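PDB 4QQS: glycoside hydrolase family 43 from Halothermothrix orenii, which hydrolyses glycosidic bonds as an alpha-L-arabinofuranosidase built on a five-bladed beta-propeller, probably taking part in xylan breakdown. Local coordinates for residues A[87-101]-A[112-126]. Sequence-based numbering, arbitrary orientation.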
ATOM      1  N   TYR A  87      -4.784   5.056  -7.797  1.00  6.69           N
ATOM      2  CA  TYR A  87      -4.864   5.952  -6.659  1.00  6.38           C
ATOM      3  C   TYR A  87      -6.327   6.194  -6.375  1.00  6.79           C
ATOM      4  O   TYR A  87      -7.188   5.813  -7.173  1.00  7.52           O
ATOM      5  CB  TYR A  87      -4.143   7.275  -6.931  1.00  6.98           C
ATOM      6  CG  TYR A  87      -4.719   8.147  -8.034  1.00  7.04           C
ATOM      7  CD1 TYR A  87      -4.360   7.964  -9.364  1.00  7.65           C
ATOM      8  CD2 TYR A  87      -5.592   9.187  -7.741  1.00  7.15           C
ATOM      9  CE1 TYR A  87      -4.836   8.798 -10.365  1.00  8.38           C
ATOM     10  CE2 TYR A  87      -6.074  10.025  -8.731  1.00  7.71           C
ATOM     11  CZ  TYR A  87      -5.696   9.826 -10.041  1.00  8.09           C
ATOM     12  OH  TYR A  87      -6.186  10.690 -10.996  1.00  9.13           O
ATOM     13  N   SER A  88      -6.626   6.886  -5.276  1.00  6.54           N
ATOM     14  CA  SER A  88      -7.989   7.329  -5.044  1.00  6.72           C
ATOM     15  C   SER A  88      -8.012   8.812  -4.718  1.00  6.70           C
ATOM     16  O   SER A  88      -7.019   9.385  -4.275  1.00  6.97           O
ATOM     17  CB  SER A  88      -8.683   6.496  -3.959  1.00  7.75           C
ATOM     18  OG  SER A  88      -8.055   6.643  -2.700  1.00  8.72           O
ATOM     19  N   ALA A  89      -9.164   9.415  -4.964  1.00  6.86           N
ATOM     20  CA  ALA A  89      -9.427  10.797  -4.592  1.00  7.57           C
ATOM     21  C   ALA A  89     -10.927  10.949  -4.429  1.00  7.18           C
ATOM     22  O   ALA A  89     -11.708  10.091  -4.847  1.00  7.59           O
ATOM     23  CB  ALA A  89      -8.896  11.772  -5.654  1.00  7.95           C
ATOM     24  N   ARG A  90     -11.341  12.068  -3.844  1.00  7.70           N
ATOM     25  CA  ARG A  90     -12.757  12.358  -3.679  1.00  8.57           C
ATOM     26  C   ARG A  90     -13.311  13.011  -4.946  1.00  9.28           C
ATOM     27  O   ARG A  90     -12.760  13.983  -5.452  1.00 10.88           O
ATOM     28  CB  ARG A  90     -13.005  13.271  -2.466  1.00  9.56           C
ATOM     29  CG  ARG A  90     -14.456  13.255  -2.006  1.00 10.40           C
ATOM     30  CD  ARG A  90     -14.661  13.970  -0.682  1.00 10.50           C
ATOM     31  NE  ARG A  90     -13.852  13.420   0.400  1.00 10.73           N
ATOM     32  CZ  ARG A  90     -14.156  12.347   1.123  1.00 11.03           C
ATOM     33  NH1 ARG A  90     -15.260  11.651   0.890  1.00 10.85           N
ATOM     34  NH2 ARG A  90     -13.324  11.944   2.079  1.00 10.77           N
ATOM     35  N   ASP A  91     -14.399  12.454  -5.462  1.00  9.66           N
ATOM     36  CA  ASP A  91     -15.017  12.991  -6.667  1.00 10.70           C
ATOM     37  C   ASP A  91     -15.974  14.118  -6.275  1.00 11.26           C
ATOM     38  O   ASP A  91     -16.216  14.376  -5.090  1.00 11.60           O
ATOM     39  CB  ASP A  91     -15.755  11.881  -7.421  1.00 11.53           C
ATOM     40  CG  ASP A  91     -15.796  12.104  -8.928  1.00 12.25           C
ATOM     41  OD1 ASP A  91     -15.526  13.231  -9.401  1.00 12.81           O
ATOM     42  OD2 ASP A  91     -16.096  11.124  -9.648  1.00 12.96           O
ATOM     43  N   ASN A  92     -16.528  14.792  -7.277  1.00 12.85           N
ATOM     44  CA  ASN A  92     -17.441  15.905  -7.040  1.00 14.31           C
ATOM     45  C   ASN A  92     -18.681  15.508  -6.250  1.00 14.73           C
ATOM     46  O   ASN A  92     -19.255  16.329  -5.532  1.00 16.38           O
ATOM     47  CB  ASN A  92     -17.846  16.539  -8.367  1.00 16.75           C
ATOM     48  CG  ASN A  92     -16.701  17.268  -9.022  1.00 19.79           C
ATOM     49  OD1 ASN A  92     -16.106  18.170  -8.430  1.00 21.08           O
ATOM     50  ND2 ASN A  92     -16.360  16.863 -10.233  1.00 22.05           N
ATOM     51  N   ASP A  93     -19.078  14.246  -6.372  1.00 13.77           N
ATOM     52  CA  ASP A  93     -20.248  13.738  -5.672  1.00 13.62           C
ATOM     53  C   ASP A  93     -19.969  13.360  -4.223  1.00 13.01           C
ATOM     54  O   ASP A  93     -20.865  12.899  -3.521  1.00 13.94           O
ATOM     55  CB  ASP A  93     -20.877  12.565  -6.425  1.00 13.46           C
ATOM     56  CG  ASP A  93     -19.950  11.357  -6.565  1.00 13.10           C
ATOM     57  OD1 ASP A  93     -18.861  11.304  -5.946  1.00 12.53           O
ATOM     58  OD2 ASP A  93     -20.344  10.434  -7.314  1.00 13.56           O
ATOM     59  N   GLY A  94     -18.733  13.558  -3.779  1.00 11.57           N
ATOM     60  CA  GLY A  94     -18.360  13.303  -2.401  1.00 11.57           C
ATOM     61  C   GLY A  94     -17.864  11.902  -2.089  1.00 10.62           C
ATOM     62  O   GLY A  94     -17.445  11.646  -0.968  1.00 11.08           O
ATOM     63  N   HIS A  95     -17.928  10.989  -3.051  1.00  9.46           N
ATOM     64  CA  HIS A  95     -17.442   9.629  -2.832  1.00  8.93           C
ATOM     65  C   HIS A  95     -15.966   9.505  -3.195  1.00  8.08           C
ATOM     66  O   HIS A  95     -15.518  10.099  -4.174  1.00  9.08           O
ATOM     67  CB  HIS A  95     -18.235   8.622  -3.681  1.00  9.40           C
ATOM     68  CG  HIS A  95     -19.704   8.622  -3.410  1.00 10.43           C
ATOM     69  ND1 HIS A  95     -20.238   8.252  -2.195  1.00 10.52           N
ATOM     70  CD2 HIS A  95     -20.754   8.928  -4.207  1.00 11.76           C
ATOM     71  CE1 HIS A  95     -21.556   8.338  -2.255  1.00 11.65           C
ATOM     72  NE2 HIS A  95     -21.894   8.748  -3.465  1.00 12.08           N
ATOM     73  N   LEU A  96     -15.218   8.753  -2.398  1.00  7.37           N
ATOM     74  CA  LEU A  96     -13.845   8.386  -2.744  1.00  7.12           C
ATOM     75  C   LEU A  96     -13.880   7.308  -3.813  1.00  6.67           C
ATOM     76  O   LEU A  96     -14.616   6.332  -3.668  1.00  7.05           O
ATOM     77  CB  LEU A  96     -13.101   7.847  -1.526  1.00  7.16           C
ATOM     78  CG  LEU A  96     -13.016   8.828  -0.354  1.00  8.04           C
ATOM     79  CD1 LEU A  96     -12.465   8.136   0.868  1.00  8.49           C
ATOM     80  CD2 LEU A  96     -12.185  10.042  -0.718  1.00  9.25           C
ATOM     81  N   LYS A  97     -13.096   7.460  -4.875  1.00  7.13           N
ATOM     82  CA  LYS A  97     -13.083   6.489  -5.965  1.00  7.22           C
ATOM     83  C   LYS A  97     -11.660   6.229  -6.407  1.00  6.90           C
ATOM     84  O   LYS A  97     -10.780   7.087  -6.308  1.00  7.82           O
ATOM     85  CB  LYS A  97     -13.917   6.990  -7.150  1.00  7.98           C
ATOM     86  CG  LYS A  97     -15.333   7.415  -6.771  1.00  8.58           C
ATOM     87  CD  LYS A  97     -16.122   7.985  -7.944  1.00  9.59           C
ATOM     88  CE  LYS A  97     -17.405   8.621  -7.452  1.00 10.07           C
ATOM     89  NZ  LYS A  97     -18.124   9.335  -8.542  1.00 11.29           N
ATOM     90  N   ILE A  98     -11.459   5.013  -6.900  1.00  7.00           N
ATOM     91  CA  ILE A  98     -10.194   4.610  -7.486  0.64  6.61           C
ATOM     92  C   ILE A  98     -10.120   5.105  -8.929  1.00  6.94           C
ATOM     93  O   ILE A  98     -11.136   5.128  -9.638  1.00  7.88           O
ATOM     94  CB  ILE A  98     -10.067   3.090  -7.359  0.64  6.62           C
ATOM     95  CG1 ILE A  98      -9.833   2.755  -5.882  0.64  6.62           C
ATOM     96  CG2 ILE A  98      -8.960   2.515  -8.242  0.64  6.29           C
ATOM     97  CD1 ILE A  98     -10.202   1.336  -5.518  0.64  6.81           C
ATOM     98  N   ALA A  99      -8.920   5.523  -9.331  1.00  7.12           N
ATOM     99  CA  ALA A  99      -8.612   5.962 -10.680  1.00  7.11           C
ATOM    100  C   ALA A  99      -7.364   5.239 -11.176  1.00  7.17           C
ATOM    101  O   ALA A  99      -6.533   4.778 -10.387  1.00  7.59           O
ATOM    102  CB  ALA A  99      -8.377   7.462 -10.703  1.00  8.36           C
ATOM    103  N   LEU A 100      -7.245   5.179 -12.500  1.00  7.40           N
ATOM    104  CA  LEU A 100      -6.127   4.568 -13.197  1.00  7.43           C
ATOM    105  C   LEU A 100      -5.486   5.573 -14.151  1.00  7.49           C
ATOM    106  O   LEU A 100      -6.184   6.207 -14.948  1.00  8.20           O
ATOM    107  CB  LEU A 100      -6.621   3.366 -13.999  1.00  8.13           C
ATOM    108  CG  LEU A 100      -5.561   2.531 -14.723  1.00  9.63           C
ATOM    109  CD1 LEU A 100      -4.686   1.794 -13.728  1.00 10.51           C
ATOM    110  CD2 LEU A 100      -6.204   1.552 -15.699  1.00 10.96           C
ATOM    111  N   ALA A 101      -4.163   5.685 -14.075  1.00  7.94           N
ATOM    112  CA  ALA A 101      -3.368   6.589 -14.901  1.00  7.88           C
ATOM    113  C   ALA A 101      -2.165   5.823 -15.448  1.00  8.32           C
ATOM    114  O   ALA A 101      -1.829   4.745 -14.953  1.00  9.06           O
ATOM    115  CB  ALA A 101      -2.904   7.777 -14.086  1.00  8.27           C
ATOM    116  N   ASN A 112      -4.353  10.414 -16.540  1.00  9.30           N
ATOM    117  CA  ASN A 112      -5.501   9.553 -16.300  1.00  9.24           C
ATOM    118  C   ASN A 112      -5.924   8.843 -17.567  1.00  9.61           C
ATOM    119  O   ASN A 112      -6.005   9.443 -18.641  1.00 10.88           O
ATOM    120  CB  ASN A 112      -6.674  10.371 -15.774  1.00  9.40           C
ATOM    121  CG  ASN A 112      -6.437  10.884 -14.377  1.00  9.98           C
ATOM    122  OD1 ASN A 112      -5.716  10.265 -13.592  1.00 10.10           O
ATOM    123  ND2 ASN A 112      -7.047  12.018 -14.049  1.00 11.37           N
ATOM    124  N   ILE A 113      -6.198   7.553 -17.426  1.00  9.79           N
ATOM    125  CA  ILE A 113      -6.786   6.778 -18.500  1.00 11.04           C
ATOM    126  C   ILE A 113      -8.210   6.310 -18.192  1.00 10.69           C
ATOM    127  O   ILE A 113      -9.011   6.218 -19.113  1.00 12.74           O
ATOM    128  CB  ILE A 113      -5.862   5.655 -19.020  1.00 14.79           C
ATOM    129  CG1 ILE A 113      -5.596   4.601 -17.955  1.00 16.08           C
ATOM    130  CG2 ILE A 113      -4.562   6.282 -19.580  1.00 16.51           C
ATOM    131  CD1 ILE A 113      -4.710   3.463 -18.440  1.00 16.69           C
ATOM    132  N   LYS A 114      -8.545   6.074 -16.926  1.00  9.56           N
ATOM    133  CA  LYS A 114      -9.934   5.848 -16.528  1.00  9.91           C
ATOM    134  C   LYS A 114     -10.081   6.350 -15.095  1.00  9.41           C
ATOM    135  O   LYS A 114      -9.636   5.718 -14.147  1.00  9.39           O
ATOM    136  CB  LYS A 114     -10.350   4.383 -16.689  1.00 11.84           C
ATOM    137  CG  LYS A 114     -11.852   4.185 -16.686  1.00 12.18           C
ATOM    138  CD  LYS A 114     -12.248   2.785 -17.086  1.00 13.97           C
ATOM    139  CE  LYS A 114     -13.741   2.547 -16.974  1.00 16.66           C
ATOM    140  NZ  LYS A 114     -14.081   1.243 -17.593  1.00 19.32           N
ATOM    141  N   ALA A 115     -10.698   7.517 -14.976  1.00 10.04           N
ATOM    142  CA  ALA A 115     -10.830   8.209 -13.708  1.00 10.23           C
ATOM    143  C   ALA A 115     -12.262   8.716 -13.585  1.00 10.75           C
ATOM    144  O   ALA A 115     -12.619   9.676 -14.246  1.00 11.96           O
ATOM    145  CB  ALA A 115      -9.836   9.360 -13.635  1.00 10.80           C
ATOM    146  N   PRO A 116     -13.095   8.064 -12.756  1.00 10.06           N
ATOM    147  CA  PRO A 116     -12.788   6.908 -11.906  1.00  9.75           C
ATOM    148  C   PRO A 116     -12.697   5.605 -12.698  1.00  8.99           C
ATOM    149  O   PRO A 116     -13.283   5.458 -13.787  1.00 10.42           O
ATOM    150  CB  PRO A 116     -13.977   6.859 -10.955  1.00 10.66           C
ATOM    151  CG  PRO A 116     -15.110   7.380 -11.760  1.00 11.61           C
ATOM    152  CD  PRO A 116     -14.511   8.459 -12.642  1.00 11.00           C
ATOM    153  N   LEU A 117     -11.991   4.641 -12.127  1.00  8.08           N
ATOM    154  CA  LEU A 117     -11.849   3.329 -12.742  1.00  8.32           C
ATOM    155  C   LEU A 117     -13.177   2.563 -12.675  1.00  8.74           C
ATOM    156  O   LEU A 117     -13.544   1.861 -13.626  1.00 10.12           O
ATOM    157  CB  LEU A 117     -10.741   2.562 -12.025  1.00  8.46           C
ATOM    158  CG  LEU A 117     -10.502   1.130 -12.492  1.00  8.96           C
ATOM    159  CD1 LEU A 117     -10.121   1.058 -13.971  1.00  9.59           C
ATOM    160  CD2 LEU A 117      -9.424   0.493 -11.637  1.00  9.88           C
ATOM    161  N   PHE A 118     -13.873   2.691 -11.550  1.00  8.48           N
ATOM    162  CA  PHE A 118     -15.215   2.150 -11.383  1.00  8.72           C
ATOM    163  C   PHE A 118     -15.946   3.040 -10.393  1.00  8.79           C
ATOM    164  O   PHE A 118     -15.316   3.821  -9.671  1.00  8.77           O
ATOM    165  CB  PHE A 118     -15.208   0.673 -10.934  1.00  8.74           C
ATOM    166  CG  PHE A 118     -14.602   0.420  -9.567  1.00  8.69           C
ATOM    167  CD1 PHE A 118     -13.235   0.228  -9.430  1.00  8.55           C
ATOM    168  CD2 PHE A 118     -15.397   0.324  -8.421  1.00  8.92           C
ATOM    169  CE1 PHE A 118     -12.668  -0.039  -8.182  1.00  8.54           C
ATOM    170  CE2 PHE A 118     -14.837   0.047  -7.182  1.00  9.04           C
ATOM    171  CZ  PHE A 118     -13.468  -0.124  -7.071  1.00  8.88           C
ATOM    172  N   ASP A 119     -17.272   2.942 -10.370  1.00  9.36           N
ATOM    173  CA  ASP A 119     -18.077   3.842  -9.557  1.00 10.40           C
ATOM    174  C   ASP A 119     -19.346   3.121  -9.155  1.00  9.86           C
ATOM    175  O   ASP A 119     -20.132   2.729 -10.017  1.00 11.35           O
ATOM    176  CB  ASP A 119     -18.388   5.107 -10.365  1.00 12.07           C
ATOM    177  CG  ASP A 119     -19.011   6.211  -9.542  1.00 12.98           C
ATOM    178  OD1 ASP A 119     -19.350   5.988  -8.356  1.00 13.88           O
ATOM    179  OD2 ASP A 119     -19.142   7.329 -10.097  1.00 13.49           O
ATOM    180  N   ARG A 120     -19.526   2.930  -7.850  1.00  9.42           N
ATOM    181  CA  ARG A 120     -20.680   2.216  -7.308  1.00  9.25           C
ATOM    182  C   ARG A 120     -21.406   3.055  -6.255  1.00  9.43           C
ATOM    183  O   ARG A 120     -22.131   2.514  -5.414  1.00 10.42           O
ATOM    184  CB  ARG A 120     -20.244   0.868  -6.729  1.00  9.45           C
ATOM    185  CG  ARG A 120     -19.570  -0.013  -7.742  1.00  9.23           C
ATOM    186  CD  ARG A 120     -18.876  -1.193  -7.102  1.00  9.26           C
ATOM    187  NE  ARG A 120     -18.093  -1.900  -8.105  1.00  9.25           N
ATOM    188  CZ  ARG A 120     -17.118  -2.758  -7.814  1.00  8.58           C
ATOM    189  NH1 ARG A 120     -16.837  -3.059  -6.553  1.00  9.08           N
ATOM    190  NH2 ARG A 120     -16.419  -3.314  -8.788  1.00  9.23           N
ATOM    191  N   GLY A 121     -21.210   4.371  -6.286  1.00  9.37           N
ATOM    192  CA  GLY A 121     -21.900   5.243  -5.357  1.00  9.42           C
ATOM    193  C   GLY A 121     -21.444   5.108  -3.917  1.00  8.89           C
ATOM    194  O   GLY A 121     -22.170   5.465  -2.999  1.00 10.09           O
ATOM    195  N   LEU A 122     -20.234   4.594  -3.726  1.00  8.42           N
ATOM    196  CA  LEU A 122     -19.656   4.400  -2.398  1.00  8.04           C
ATOM    197  C   LEU A 122     -18.178   4.780  -2.444  1.00  7.63           C
ATOM    198  O   LEU A 122     -17.669   5.205  -3.482  1.00  9.01           O
ATOM    199  CB  LEU A 122     -19.848   2.949  -1.938  1.00  9.04           C
ATOM    200  CG  LEU A 122     -21.293   2.528  -1.686  1.00  9.94           C
ATOM    201  CD1 LEU A 122     -21.376   1.028  -1.481  1.00 11.20           C
ATOM    202  CD2 LEU A 122     -21.854   3.276  -0.486  1.00 11.12           C
ATOM    203  N   SER A 123     -17.498   4.651  -1.311  1.00  7.55           N
ATOM    204  CA  SER A 123     -16.098   5.029  -1.211  1.00  6.89           C
ATOM    205  C   SER A 123     -15.165   3.826  -1.267  1.00  6.74           C
ATOM    206  O   SER A 123     -15.329   2.848  -0.524  1.00  6.98           O
ATOM    207  CB  SER A 123     -15.856   5.826   0.067  1.00  7.40           C
ATOM    208  OG  SER A 123     -16.350   7.157  -0.075  1.00  7.94           O
ATOM    209  N   PHE A 124     -14.168   3.925  -2.147  1.00  6.69           N
ATOM    210  CA  PHE A 124     -13.176   2.883  -2.364  1.00  6.96           C
ATOM    211  C   PHE A 124     -11.798   3.514  -2.384  1.00  6.96           C
ATOM    212  O   PHE A 124     -11.611   4.578  -2.978  1.00  8.19           O
ATOM    213  CB  PHE A 124     -13.429   2.155  -3.696  1.00  7.88           C
ATOM    214  CG  PHE A 124     -14.776   1.529  -3.769  1.00  8.00           C
ATOM    215  CD1 PHE A 124     -14.979   0.257  -3.276  1.00  8.01           C
ATOM    216  CD2 PHE A 124     -15.857   2.212  -4.299  1.00  9.07           C
ATOM    217  CE1 PHE A 124     -16.235  -0.321  -3.315  1.00  8.29           C
ATOM    218  CE2 PHE A 124     -17.113   1.635  -4.344  1.00  9.48           C
ATOM    219  CZ  PHE A 124     -17.302   0.371  -3.860  1.00  9.04           C
ATOM    220  N   ILE A 125     -10.842   2.836  -1.750  1.00  7.00           N
ATOM    221  CA  ILE A 125      -9.471   3.315  -1.652  1.00  7.14           C
ATOM    222  C   ILE A 125      -8.489   2.142  -1.687  1.00  6.62           C
ATOM    223  O   ILE A 125      -8.886   0.973  -1.710  1.00  6.90           O
ATOM    224  CB  ILE A 125      -9.225   4.133  -0.347  1.00  7.72           C
ATOM    225  CG1 ILE A 125      -9.263   3.245   0.905  1.00  8.40           C
ATOM    226  CG2 ILE A 125     -10.217   5.295  -0.224  1.00  8.55           C
ATOM    227  CD1 ILE A 125      -8.764   3.933   2.152  1.00 10.02           C
ATOM    228  N   ASP A 126      -7.200   2.461  -1.698  1.00  6.85           N
ATOM    229  CA  ASP A 126      -6.149   1.476  -1.463  1.00  7.20           C
ATOM    230  C   ASP A 126      -6.094   0.377  -2.519  1.00  7.34           C
ATOM    231  O   ASP A 126      -5.755  -0.769  -2.223  1.00  8.38           O
ATOM    232  CB  ASP A 126      -6.233   0.856  -0.062  1.00  7.94           C
ATOM    233  CG  ASP A 126      -5.714   1.761   1.038  1.00  8.61           C
ATOM    234  OD1 ASP A 126      -5.214   2.858   0.747  1.00 11.93           O
ATOM    235  OD2 ASP A 126      -5.819   1.358   2.219  1.00  8.95           O
TER
HETATM  236  O   HOH W   1      -6.419  13.528 -11.570  1.00 10.74           O
HETATM  237  O   HOH W   2      -6.085   4.951  -2.566  1.00 10.92           O
HETATM  238  O   HOH W   3     -16.031   9.061   2.004  1.00 11.58           O
HETATM  239  O   HOH W   4     -21.350   7.707  -7.510  1.00 17.48           O
HETATM  240  O   HOH W   5     -13.915   3.393  -7.258  1.00 11.82           O
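Lys-97 NZ is gripped by three carboxylates: across the contact it meets Asp-119 OD2 at 2.7 Å, from above the carboxylate plane, while Asp-91 OD2 and Asp-93 OD2 of its own hairpin complete the salt-bridge network. With CG anti to the carbonyl carbon (chi1 -52°) and the chain extended beyond it, the lysine carries its ammonium past Pro-116 to the acids. A methionine here would probably leave Asp-91, Asp-93 and Asp-119 without their shared positive mate, their like charges pushing the hairpin turn and the 112-126 loop apart. Asp-119 OD1 also accepts from Gly-121 N in an Asx turn, and Gly-121 CA lies over the face of the His-95 ring, 4.2 Å from its centroid. Nearby, Ser-123 OG accepts from Leu-96 N (3.0 Å), and both Ser-123 OG and His-95 ND1 reach Glu-147. At the other end Leu-100 O takes two donors, Ile-113 N at 2.8 Å and Lys-114 N at 3.1 Å, the mark of a classic beta bulge. Tyr-87 OH donates to Asn-112 OD1 (2.7 Å), ring and amide planes 27° apart, and a water links the same hydroxyl to Asn-112 ND2. Between these ends the cis-proline loop follows strand 96-101, Leu-117 N bonding Ile-98 O (2.7 Å). Strand 111-112 closes the four-stranded sheet of one propeller blade, and the loop then crosses to strand 124-131, the start of the next sheet, where Asp-126, the predicted pKa modulator, approaches Glu-195; Trp-72 of strand 72-79 packs against Ser-88, Leu-96 and Ile-125.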